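Local coordinates for protein thiosulfate sulfurtransferase (Pseudomonas aeruginosa, PDB 1YT8) that probably transfers sulfur from thiosulfate to cyanide, using a chain built of repeated rhodanese-like domains, at residues A145-L150 with R186-V191. Sequence-based numbering, arbitrary orientation.
Sequences AEAVIL and RTRVIV
V148 and I149 run beside V189 and I190 as neighbouring parallel strands in the five-stranded sheet of a rhodanese-like domain, where 147-151 lies between 188-192 and the edge strand 167-168. Four backbone hydrogen bonds lace the pair together, from R188 N to E146 O at the start to L150 N to I190 O (2.7 Å) at the far end. Residues of both strands alternate between two faces. A147, I149, R188 and I190 share one, where I149 packs on V137 and I190 on L140 of helix 134-142. Here the small A147 lets its CB meet R188 CB at 3.6 Å, while the arginine, bent at chi3, carries its charged end away. On the other face V148 and V189 run alongside each other, their CG2 methyls 4.1 Å apart. Branched apolar L150, V189 and V191 suit the layer between sheet and helix 174-181; with chi1 at -46°, L150 brings CD1 to 3.8 Å from V189 CG1. Before the strands, E146 crosses T187 at about a right angle: CG anti to the backbone N (chi1 179°) carries CD to 3.0 Å from T187 OG1, without a hydrogen bond. E146 OE1 rests 3.6 Å from R186 CB, but no guanidinium N-H points at it; R186 NH2 is salt-bridged to D184. A water bridges the two backbones here, donating to E146 O at 3.0 Å and to R186 O at 2.9 Å.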
# COMPACT_ATOMS: atom_id res chain seq x y z
N ALA A 145 8.07 -32.89 -12.13
CA ALA A 145 7.58 -33.23 -10.80
C ALA A 145 6.14 -32.77 -10.58
O ALA A 145 5.70 -31.77 -11.15
CB ALA A 145 8.48 -32.60 -9.74
N GLU A 146 5.42 -33.52 -9.75
CA GLU A 146 4.04 -33.17 -9.43
C GLU A 146 4.13 -32.06 -8.39
O GLU A 146 4.31 -32.31 -7.19
CB GLU A 146 3.30 -34.36 -8.84
CG GLU A 146 1.85 -34.04 -8.45
CD GLU A 146 1.11 -35.27 -7.96
OE1 GLU A 146 1.59 -35.91 -7.01
OE2 GLU A 146 0.03 -35.59 -8.52
N ALA A 147 4.02 -30.82 -8.86
CA ALA A 147 4.10 -29.67 -7.99
C ALA A 147 3.46 -28.48 -8.67
O ALA A 147 3.46 -28.38 -9.89
CB ALA A 147 5.57 -29.35 -7.69
N VAL A 148 2.90 -27.58 -7.87
CA VAL A 148 2.30 -26.38 -8.42
C VAL A 148 3.01 -25.20 -7.77
O VAL A 148 3.39 -25.26 -6.60
CB VAL A 148 0.77 -26.30 -8.14
CG1 VAL A 148 0.06 -27.41 -8.90
CG2 VAL A 148 0.49 -26.40 -6.65
N ILE A 149 3.23 -24.15 -8.56
CA ILE A 149 3.89 -22.95 -8.06
C ILE A 149 2.82 -21.87 -8.02
O ILE A 149 2.27 -21.49 -9.05
CB ILE A 149 5.05 -22.53 -9.00
CG1 ILE A 149 6.04 -23.69 -9.13
CG2 ILE A 149 5.75 -21.29 -8.44
CD1 ILE A 149 7.25 -23.40 -10.02
N LEU A 150 2.52 -21.40 -6.81
CA LEU A 150 1.50 -20.39 -6.61
C LEU A 150 2.12 -19.04 -6.29
O LEU A 150 2.91 -18.91 -5.35
CB LEU A 150 0.56 -20.82 -5.48
CG LEU A 150 0.10 -22.28 -5.57
CD1 LEU A 150 -0.85 -22.58 -4.43
CD2 LEU A 150 -0.58 -22.55 -6.91
N ARG A 186 0.03 -35.69 -2.35
CA ARG A 186 1.43 -35.90 -2.73
C ARG A 186 1.98 -34.70 -3.50
O ARG A 186 3.19 -34.49 -3.55
CB ARG A 186 1.57 -37.16 -3.59
CG ARG A 186 1.19 -38.45 -2.88
CD ARG A 186 1.13 -39.60 -3.87
NE ARG A 186 0.16 -39.35 -4.93
CZ ARG A 186 -0.11 -40.19 -5.93
NH1 ARG A 186 0.53 -41.35 -6.01
NH2 ARG A 186 -1.01 -39.87 -6.84
N THR A 187 1.09 -33.91 -4.10
CA THR A 187 1.49 -32.74 -4.89
C THR A 187 2.17 -31.67 -4.05
O THR A 187 1.62 -31.19 -3.06
CB THR A 187 0.27 -32.09 -5.59
OG1 THR A 187 -0.34 -33.04 -6.47
CG2 THR A 187 0.70 -30.87 -6.41
N ARG A 188 3.39 -31.29 -4.45
CA ARG A 188 4.12 -30.25 -3.73
C ARG A 188 3.49 -28.91 -4.03
O ARG A 188 3.04 -28.65 -5.15
CB ARG A 188 5.58 -30.20 -4.18
CG ARG A 188 6.36 -31.48 -4.01
CD ARG A 188 7.85 -31.23 -4.16
NE ARG A 188 8.28 -30.25 -3.18
CZ ARG A 188 9.44 -30.28 -2.53
NH1 ARG A 188 10.31 -31.26 -2.76
NH2 ARG A 188 9.73 -29.34 -1.65
N VAL A 189 3.46 -28.04 -3.03
CA VAL A 189 2.92 -26.70 -3.20
C VAL A 189 4.07 -25.75 -2.90
O VAL A 189 4.66 -25.78 -1.81
CB VAL A 189 1.73 -26.42 -2.26
CG1 VAL A 189 1.32 -24.95 -2.34
CG2 VAL A 189 0.55 -27.29 -2.66
N ILE A 190 4.41 -24.93 -3.89
CA ILE A 190 5.50 -23.97 -3.78
C ILE A 190 4.90 -22.57 -3.93
O ILE A 190 4.17 -22.31 -4.88
CB ILE A 190 6.53 -24.20 -4.90
CG1 ILE A 190 7.11 -25.62 -4.77
CG2 ILE A 190 7.64 -23.16 -4.82
CD1 ILE A 190 7.96 -26.04 -5.96
N VAL A 191 5.19 -21.69 -2.98
CA VAL A 191 4.66 -20.33 -3.02
C VAL A 191 5.79 -19.34 -3.33
O VAL A 191 6.87 -19.42 -2.73
CB VAL A 191 4.01 -19.92 -1.67
CG1 VAL A 191 3.38 -18.53 -1.80
CG2 VAL A 191 2.96 -20.95 -1.24
O HOH W 1 5.46 -34.36 -5.32